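Local coordinates for 4-hydroxythreonine-4-phosphate dehydrogenase (Legionella pneumophila subsp. pneumophila, PDB 6XMY), which probably catalyses the NAD(P)-dependent oxidation of 4-(phosphooxy)-L-threonine in pyridoxine 5'-phosphate biosynthesis, using a divalent metal ion, at residues P203-A208 and I240-P245; L30-L35 and K70-L75; E18-G23 and A84-G89. One frame throughout, in Å; residues are numbered along the deposited sequence. Where two conformers were deposited one is given.

Contact 1: residues P203-A208 and I240-P245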
loop_
_atom_site.group_PDB
_atom_site.type_symbol
_atom_site.label_atom_id
_atom_site.label_comp_id
_atom_site.label_asym_id
_atom_site.label_seq_id
_atom_site.Cartn_x
_atom_site.Cartn_y
_atom_site.Cartn_z
ATOM N N PRO A 203 -18.368 6.787 10.033
ATOM C CA PRO A 203 -17.161 6.164 10.590
ATOM C C PRO A 203 -16.804 6.678 11.976
ATOM O O PRO A 203 -16.891 7.872 12.265
ATOM C CB PRO A 203 -16.076 6.538 9.572
ATOM C CG PRO A 203 -16.821 6.820 8.311
ATOM C CD PRO A 203 -18.109 7.434 8.736
ATOM N N LYS A 204 -16.409 5.750 12.842
ATOM C CA LYS A 204 -15.822 6.077 14.134
ATOM C C LYS A 204 -14.322 5.845 14.042
ATOM O O LYS A 204 -13.878 4.769 13.627
ATOM C CB LYS A 204 -16.419 5.213 15.244
ATOM C CG LYS A 204 -17.903 5.437 15.435
ATOM C CD LYS A 204 -18.455 4.681 16.633
ATOM C CE LYS A 204 -19.948 4.938 16.781
ATOM N NZ LYS A 204 -20.684 4.635 15.517
ATOM N N ILE A 205 -13.546 6.860 14.405
ATOM C CA ILE A 205 -12.099 6.850 14.209
ATOM C C ILE A 205 -11.411 7.101 15.549
ATOM O O ILE A 205 -11.637 8.137 16.181
ATOM C CB ILE A 205 -11.684 7.888 13.150
ATOM C CG1 ILE A 205 -12.324 7.553 11.790
ATOM C CG2 ILE A 205 -10.175 7.983 13.051
ATOM C CD1 ILE A 205 -12.198 8.669 10.772
ATOM N N ASN A 206 -10.557 6.165 15.971
ATOM C CA ASN A 206 -9.829 6.287 17.233
ATOM C C ASN A 206 -8.396 6.714 16.938
ATOM O O ASN A 206 -7.738 6.119 16.081
ATOM C CB ASN A 206 -9.836 4.954 17.986
ATOM C CG ASN A 206 -11.178 4.651 18.618
ATOM O OD1 ASN A 206 -12.151 5.363 18.384
ATOM N ND2 ASN A 206 -11.243 3.593 19.409
ATOM N N VAL A 207 -7.925 7.757 17.628
ATOM C CA VAL A 207 -6.690 8.454 17.273
ATOM C C VAL A 207 -5.684 8.352 18.414
ATOM O O VAL A 207 -5.980 8.744 19.549
ATOM C CB VAL A 207 -6.961 9.929 16.922
ATOM C CG1 VAL A 207 -5.681 10.604 16.464
ATOM C CG2 VAL A 207 -8.051 10.040 15.866
ATOM N N ALA A 208 -4.480 7.885 18.097
ATOM C CA ALA A 208 -3.416 7.801 19.092
ATOM C C ALA A 208 -2.842 9.180 19.392
ATOM O O ALA A 208 -2.821 10.074 18.540
ATOM C CB ALA A 208 -2.276 6.917 18.576
ATOM N N ILE A 240 -16.933 14.771 12.118
ATOM C CA ILE A 240 -16.155 13.548 11.963
ATOM C C ILE A 240 -15.930 12.961 13.350
ATOM O O ILE A 240 -15.388 13.628 14.239
ATOM C CB ILE A 240 -14.846 13.827 11.215
ATOM C CG1 ILE A 240 -15.154 14.284 9.779
ATOM C CG2 ILE A 240 -13.972 12.583 11.192
ATOM C CD1 ILE A 240 -13.949 14.817 9.023
ATOM N N ASP A 241 -16.384 11.721 13.544
ATOM C CA ASP A 241 -16.520 11.118 14.874
ATOM C C ASP A 241 -15.186 10.513 15.311
ATOM O O ASP A 241 -14.955 9.307 15.226
ATOM C CB ASP A 241 -17.638 10.082 14.837
ATOM C CG ASP A 241 -18.100 9.651 16.210
ATOM O OD1 ASP A 241 -17.583 10.158 17.226
ATOM O OD2 ASP A 241 -19.004 8.792 16.262
ATOM N N VAL A 242 -14.297 11.381 15.813
ATOM C CA VAL A 242 -12.987 10.981 16.321
ATOM C C VAL A 242 -13.023 10.865 17.840
ATOM O O VAL A 242 -13.736 11.594 18.539
ATOM C CB VAL A 242 -11.863 11.951 15.891
ATOM C CG1 VAL A 242 -11.515 11.767 14.405
ATOM C CG2 VAL A 242 -12.248 13.398 16.208
ATOM N N LEU A 243 -12.204 9.955 18.356
ATOM C CA LEU A 243 -11.970 9.798 19.782
ATOM C C LEU A 243 -10.467 9.784 19.999
ATOM O O LEU A 243 -9.753 9.015 19.350
ATOM C CB LEU A 243 -12.559 8.472 20.278
ATOM C CG LEU A 243 -12.119 8.053 21.681
ATOM C CD1 LEU A 243 -12.692 8.989 22.734
ATOM C CD2 LEU A 243 -12.488 6.605 21.975
ATOM N N GLY A 244 -9.988 10.607 20.922
ATOM C CA GLY A 244 -8.576 10.632 21.219
ATOM C C GLY A 244 -8.176 11.945 21.854
ATOM O O GLY A 244 -9.011 12.818 22.089
ATOM N N PRO A 245 -6.879 12.124 22.132
ATOM C CA PRO A 245 -5.809 11.160 21.844
ATOM C C PRO A 245 -5.779 9.999 22.839
ATOM O O PRO A 245 -5.971 10.199 24.039
ATOM C CB PRO A 245 -4.541 12.000 21.995
ATOM C CG PRO A 245 -4.927 13.040 23.016
ATOM C CD PRO A 245 -6.355 13.389 22.678
HETATM O O HOH W 1 -17.556 10.298 11.308
HETATM O O HOH W 2 -20.230 7.804 14.246
#

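Contact 2: residues L30-L35 and K70-L75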
loop_
_atom_site.group_PDB
_atom_site.type_symbol
_atom_site.label_atom_id
_atom_site.label_comp_id
_atom_site.label_asym_id
_atom_site.label_seq_id
_atom_site.Cartn_x
_atom_site.Cartn_y
_atom_site.Cartn_z
ATOM N N LEU A 30 -0.026 -15.392 -9.182
ATOM C CA LEU A 30 -1.331 -15.039 -9.722
ATOM C C LEU A 30 -1.687 -15.852 -10.958
ATOM O O LEU A 30 -2.850 -15.831 -11.376
ATOM C CB LEU A 30 -1.363 -13.540 -10.039
ATOM C CG LEU A 30 -1.099 -12.649 -8.818
ATOM C CD1 LEU A 30 -0.987 -11.177 -9.191
ATOM C CD2 LEU A 30 -2.166 -12.848 -7.734
ATOM N N ALA A 31 -0.719 -16.562 -11.549
ATOM C CA ALA A 31 -0.983 -17.285 -12.790
ATOM C C ALA A 31 -2.029 -18.367 -12.594
ATOM O O ALA A 31 -2.780 -18.685 -13.524
ATOM C CB ALA A 31 0.306 -17.896 -13.341
ATOM N N GLU A 32 -2.112 -18.928 -11.396
ATOM C CA GLU A 32 -3.040 -20.019 -11.160
ATOM C C GLU A 32 -4.442 -19.559 -10.789
ATOM O O GLU A 32 -5.344 -20.399 -10.673
ATOM C CB GLU A 32 -2.460 -20.970 -10.113
ATOM C CG GLU A 32 -1.251 -21.702 -10.654
ATOM C CD GLU A 32 -1.579 -22.448 -11.937
ATOM O OE1 GLU A 32 -2.739 -22.886 -12.105
ATOM O OE2 GLU A 32 -0.683 -22.589 -12.791
ATOM N N THR A 33 -4.648 -18.260 -10.627
ATOM C CA THR A 33 -5.947 -17.708 -10.289
ATOM C C THR A 33 -6.691 -17.298 -11.556
ATOM O O THR A 33 -6.155 -17.331 -12.665
ATOM C CB THR A 33 -5.785 -16.481 -9.394
ATOM O OG1 THR A 33 -5.332 -15.368 -10.183
ATOM C CG2 THR A 33 -4.778 -16.753 -8.281
ATOM N N ASP A 34 -7.948 -16.895 -11.373
ATOM C CA ASP A 34 -8.720 -16.227 -12.413
ATOM C C ASP A 34 -8.889 -14.742 -12.114
ATOM O O ASP A 34 -9.841 -14.115 -12.591
ATOM C CB ASP A 34 -10.066 -16.920 -12.641
ATOM C CG ASP A 34 -10.982 -16.816 -11.447
ATOM O OD1 ASP A 34 -12.196 -17.087 -11.600
ATOM O OD2 ASP A 34 -10.500 -16.444 -10.359
ATOM N N LEU A 35 -7.990 -14.173 -11.323
ATOM C CA LEU A 35 -8.051 -12.753 -11.027
ATOM C C LEU A 35 -7.609 -11.978 -12.263
ATOM O O LEU A 35 -6.620 -12.351 -12.905
ATOM C CB LEU A 35 -7.160 -12.423 -9.830
ATOM C CG LEU A 35 -7.626 -13.003 -8.489
ATOM C CD1 LEU A 35 -6.505 -12.968 -7.462
ATOM C CD2 LEU A 35 -8.840 -12.259 -7.961
ATOM N N LYS A 70 -9.542 -13.677 -17.202
ATOM C CA LYS A 70 -8.318 -14.401 -16.885
ATOM C C LYS A 70 -8.587 -15.898 -16.832
ATOM O O LYS A 70 -9.590 -16.342 -16.268
ATOM C CB LYS A 70 -7.809 -13.940 -15.519
ATOM C CG LYS A 70 -6.702 -14.786 -14.911
ATOM C CD LYS A 70 -5.343 -14.375 -15.413
ATOM C CE LYS A 70 -4.226 -14.977 -14.578
ATOM N NZ LYS A 70 -4.285 -16.464 -14.578
ATOM N N LYS A 71 -7.677 -16.675 -17.415
ATOM C CA LYS A 71 -7.734 -18.129 -17.356
ATOM C C LYS A 71 -6.558 -18.657 -16.547
ATOM O O LYS A 71 -5.435 -18.154 -16.666
ATOM C CB LYS A 71 -7.705 -18.739 -18.759
ATOM C CG LYS A 71 -8.835 -18.255 -19.662
ATOM C CD LYS A 71 -10.199 -18.682 -19.131
ATOM C CE LYS A 71 -10.488 -20.152 -19.442
ATOM N NZ LYS A 71 -11.919 -20.515 -19.218
ATOM N N ALA A 72 -6.825 -19.672 -15.726
ATOM C CA ALA A 72 -5.782 -20.285 -14.913
ATOM C C ALA A 72 -4.690 -20.873 -15.801
ATOM O O ALA A 72 -4.964 -21.413 -16.877
ATOM C CB ALA A 72 -6.390 -21.382 -14.036
ATOM N N GLY A 73 -3.438 -20.748 -15.352
ATOM C CA GLY A 73 -2.299 -21.264 -16.081
ATOM C C GLY A 73 -1.673 -20.290 -17.052
ATOM O O GLY A 73 -0.595 -20.582 -17.597
ATOM N N TYR A 74 -2.304 -19.145 -17.285
ATOM C CA TYR A 74 -1.759 -18.100 -18.132
ATOM C C TYR A 74 -1.438 -16.878 -17.290
ATOM O O TYR A 74 -2.044 -16.642 -16.238
ATOM C CB TYR A 74 -2.747 -17.716 -19.237
ATOM C CG TYR A 74 -2.960 -18.834 -20.222
ATOM C CD1 TYR A 74 -3.841 -19.874 -19.942
ATOM C CD2 TYR A 74 -2.266 -18.864 -21.425
ATOM C CE1 TYR A 74 -4.033 -20.903 -20.840
ATOM C CE2 TYR A 74 -2.453 -19.894 -22.324
ATOM C CZ TYR A 74 -3.333 -20.902 -22.028
ATOM O OH TYR A 74 -3.514 -21.917 -22.929
ATOM N N LEU A 75 -0.452 -16.120 -17.741
ATOM C CA LEU A 75 -0.138 -14.849 -17.116
ATOM C C LEU A 75 0.110 -13.846 -18.227
ATOM O O LEU A 75 0.938 -14.088 -19.115
ATOM C CB LEU A 75 1.093 -14.973 -16.219
ATOM C CG LEU A 75 1.258 -13.808 -15.245
ATOM C CD1 LEU A 75 0.097 -13.716 -14.268
ATOM C CD2 LEU A 75 2.560 -14.013 -14.511
HETATM O O HOH W 3 -11.348 -13.333 -14.940
#

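Contact 3: residues E18-G23 and A84-G89. With EDO (1,2-ethanediol), chain F; EDO (1,2-ethanediol), chain E.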
loop_
_atom_site.group_PDB
_atom_site.type_symbol
_atom_site.label_atom_id
_atom_site.label_comp_id
_atom_site.label_asym_id
_atom_site.label_seq_id
_atom_site.Cartn_x
_atom_site.Cartn_y
_atom_site.Cartn_z
ATOM N N GLU A 18 10.560 -4.623 -7.177
ATOM C CA GLU A 18 12.001 -4.850 -7.211
ATOM C C GLU A 18 12.300 -6.220 -7.821
ATOM O O GLU A 18 11.831 -7.237 -7.295
ATOM C CB GLU A 18 12.563 -4.746 -5.792
ATOM C CG GLU A 18 13.958 -5.324 -5.625
ATOM C CD GLU A 18 14.967 -4.755 -6.593
ATOM O OE1 GLU A 18 15.721 -5.555 -7.185
ATOM O OE2 GLU A 18 15.016 -3.522 -6.772
ATOM N N PRO A 19 13.015 -6.287 -8.945
ATOM C CA PRO A 19 13.096 -7.558 -9.673
ATOM C C PRO A 19 13.890 -8.627 -8.953
ATOM O O PRO A 19 13.627 -9.818 -9.172
ATOM C CB PRO A 19 13.758 -7.169 -11.001
ATOM C CG PRO A 19 14.484 -5.893 -10.704
ATOM C CD PRO A 19 13.652 -5.184 -9.683
ATOM N N ALA A 20 14.847 -8.243 -8.093
ATOM C CA ALA A 20 15.655 -9.217 -7.367
ATOM C C ALA A 20 14.938 -9.772 -6.144
ATOM O O ALA A 20 15.429 -10.738 -5.546
ATOM C CB ALA A 20 16.981 -8.583 -6.931
ATOM N N GLY A 21 13.814 -9.178 -5.755
ATOM C CA GLY A 21 13.050 -9.600 -4.606
ATOM C C GLY A 21 11.901 -10.516 -4.976
ATOM O O GLY A 21 11.832 -11.062 -6.082
ATOM N N ILE A 22 10.962 -10.668 -4.036
ATOM C CA ILE A 22 9.877 -11.630 -4.219
ATOM C C ILE A 22 8.720 -11.093 -5.051
ATOM O O ILE A 22 7.777 -11.846 -5.325
ATOM C CB ILE A 22 9.332 -12.196 -2.888
ATOM C CG1 ILE A 22 8.833 -11.073 -1.966
ATOM C CG2 ILE A 22 10.371 -13.105 -2.231
ATOM C CD1 ILE A 22 8.045 -11.590 -0.766
ATOM N N GLY A 23 8.748 -9.822 -5.449
ATOM C CA GLY A 23 7.690 -9.254 -6.262
ATOM C C GLY A 23 7.363 -10.090 -7.490
ATOM O O GLY A 23 6.200 -10.443 -7.727
ATOM N N ALA A 84 19.641 -4.561 -16.779
ATOM C CA ALA A 84 20.585 -5.661 -16.680
ATOM C C ALA A 84 19.842 -6.914 -16.250
ATOM O O ALA A 84 18.872 -6.836 -15.484
ATOM C CB ALA A 84 21.706 -5.364 -15.672
ATOM N N PRO A 85 20.273 -8.081 -16.725
ATOM C CA PRO A 85 19.662 -9.333 -16.275
ATOM C C PRO A 85 19.741 -9.460 -14.765
ATOM O O PRO A 85 20.699 -9.013 -14.127
ATOM C CB PRO A 85 20.505 -10.408 -16.972
ATOM C CG PRO A 85 20.983 -9.735 -18.202
ATOM C CD PRO A 85 21.238 -8.301 -17.814
ATOM N N VAL A 86 18.721 -10.094 -14.211
ATOM C CA VAL A 86 18.468 -10.115 -12.777
ATOM C C VAL A 86 19.014 -11.407 -12.190
ATOM O O VAL A 86 18.869 -12.487 -12.774
ATOM C CB VAL A 86 16.956 -9.979 -12.510
ATOM C CG1 VAL A 86 16.675 -10.039 -11.007
ATOM C CG2 VAL A 86 16.403 -8.682 -13.118
ATOM N N ILE A 87 19.623 -11.299 -11.012
ATOM C CA ILE A 87 20.039 -12.449 -10.221
ATOM C C ILE A 87 19.209 -12.419 -8.947
ATOM O O ILE A 87 19.190 -11.403 -8.244
ATOM C CB ILE A 87 21.544 -12.387 -9.916
ATOM C CG1 ILE A 87 22.341 -12.468 -11.224
ATOM C CG2 ILE A 87 21.953 -13.500 -8.952
ATOM C CD1 ILE A 87 23.783 -12.039 -11.071
ATOM N N SER A 88 18.497 -13.511 -8.667
ATOM C CA SER A 88 17.609 -13.554 -7.508
ATOM C C SER A 88 18.347 -13.183 -6.232
ATOM O O SER A 88 19.422 -13.720 -5.942
ATOM C CB SER A 88 17.014 -14.950 -7.359
ATOM O OG SER A 88 16.309 -15.294 -8.528
ATOM N N GLY A 89 17.756 -12.271 -5.463
ATOM C CA GLY A 89 18.313 -11.860 -4.188
ATOM C C GLY A 89 19.421 -10.835 -4.263
ATOM O O GLY A 89 19.873 -10.362 -3.212
HETATM C C1 EDO F . 16.400 -12.056 -16.763
HETATM O O1 EDO F . 16.516 -10.820 -16.045
HETATM C C2 EDO F . 16.822 -13.225 -15.879
HETATM O O2 EDO F . 18.217 -13.141 -15.545
HETATM C C1 EDO E . 15.782 -14.455 -12.477
HETATM O O1 EDO E . 16.077 -13.669 -11.322
HETATM C C2 EDO E . 15.948 -15.921 -12.116
HETATM O O2 EDO E . 14.975 -16.234 -11.119
#

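Contact 1: residues P203-A208 and I240-P245
Strands 204-208 and 241-246 are the two parallel strands of a beta-alpha-beta unit whose connection includes helix 223-237. Ile-205 pairs with Val-242 and Asn-206 with Leu-243. Ile-205 grips the neighbouring strand through both its backbone N and its O: N donates to Asp-241 O at 2.9 Å, and O accepts from Leu-243 N at 2.9 Å. Val-207 N then reaches Leu-243 O at 2.8 Å. The peptide bond before Pro-245 is cis, and Pro-245 CA approaches Val-207 O at 3.3 Å in a CA-H...O contact.

On the face of Ile-205, a chi1 of -74° puts Val-242 CG1 opposite its own carbonyl carbon and turns it to the neighbouring strand. CG1 touches Ile-205 CB and also Val-207 CG2, the latter at 4.1 Å. The two valines meet at a slant. Helices 223-237 and 180-197 supply further contacts to this apolar side. On the other face, Asn-206 and Leu-243 run side by side, with Asn-206 OD1 3.7 Å from Leu-243 CB. Lys-204 and Asp-241, both exposed, also point the same way. Lys-204 has two conformers, so a weak water link from its NZ to Asp-241 OD2, present in one of them, is doubtful. Another water joins Pro-203 O to Asp-241 N.

The pairing thus rests on backbone bonds and on the apolar face of Ile-205 and Val-242.

Contact 2: residues L30-L35 and K70-L75
Lys-70 sends its side chain into the bend of residues 30-35 and ends among backbone carbonyls. Its NZ lies at bonding distance from four oxygens: Thr-33 O at 2.8 Å and Ala-31 O at 2.9 Å, and Lys-71 O and Tyr-74 O of its own segment. The four must share three N-H groups, so at least one proton is probably split between two of them. Four carbonyl oxygens therefore surround one buried ammonium group. Their partial negative charges probably favour its protonated form.

The chain is bent to get there. CG lies opposite the backbone N across CA-CB (chi1 168°), and turns at chi2 and chi4 curl the rest of the chain inward. On the way CG passes close to Leu-35 O, at 3.2 Å. The approaches of NZ differ. It meets Thr-33 O tilted 24° from the carbonyl plane, but stands well above the carbonyl planes of Ala-31 and Lys-71. Gly-73 N takes Ala-31 O from the other face, at 2.8 Å, so this oxygen is held from both sides.

Residues 30-35 link helix 23-29 to strand 37-41, and residues 70-75 lead into strand 74-79. Lys-71 to Tyr-74 form a type II beta turn, with Gly-73 at positive phi. Within residues 30-35, Thr-33 OG1 accepts from Leu-35 N, an ST turn, and donates to Leu-30 O. These bonds fix the rotation of the threonine hydroxyl.

The apolar part lies beside the turn. Leu-75 CD1 comes to 4.0 Å from Ala-31 CA, and Leu-75 CB packs on Ala-31 CB. Ile-57 touches both residues. Ala-72 CB rests near Glu-32 O. Next to Lys-70, a water accepts from its backbone N and donates to Asp-34 O.

Contact 3: residues E18-G23 and A84-G89
Val-86 points at the turn of residues 18-21, and its side chain crosses that of Pro-19 at about a right angle. The two methyls divide the work. CG2 meets the proline ring at CB, 3.7 Å away. CG1 lies 3.6 Å from Pro-19 O and also faces Ala-20. This follows from chi1 of 178°, which sets CG1 opposite the backbone N and leaves CG2 beside it. Pro-19 O accepts a hydrogen bond from Arg-49 NH2 of helix 43-52, and Leu-45 of that helix also touches Val-86.

Both segments are loops that follow strands, 12-15 and 74-79. Glu-18 to Gly-21 form a type I beta turn, and Glu-18 OE1 accepts from Ala-20 N, which ties the carboxylate to its own turn. Ile-22, just beyond, lines the NAD pocket.

Ala-20 lies beside Ser-88. Its CB is 3.8 Å from Ile-87 O, while its O accepts from Gly-89 N at 2.8 Å. That donor lies in the carbonyl plane, on a lone pair.

Two ethanediol molecules, probably from the crystallisation liquor, sit by Val-86. In the ethanediol of chain F, O1 accepts from Val-86 N at 3.0 Å and O2 donates to Val-86 O.

How the contacts relate
Along the chain, contact 2 is nested inside the loop closed by contact 3, and contact 1 follows both. The centres of contacts 2 and 3 are about 22 Å apart, their nearest atoms about 7 Å. Helix 23-29 joins them: it starts at the end of 18-23 and leads to the loop 30-35. Strand 74-79 begins in 70-75 and precedes 84-89; it lies next to the outermost strand 58-61. Contact 1 lies across the chain's centre, about 41 Å from each of the others between centres, and includes the other outermost strand, 241-246. Contacts 2 and 3 tie together the part carrying Ile-22, which touches bound NAD. Contact 1 joins edge strands away from the annotated sites.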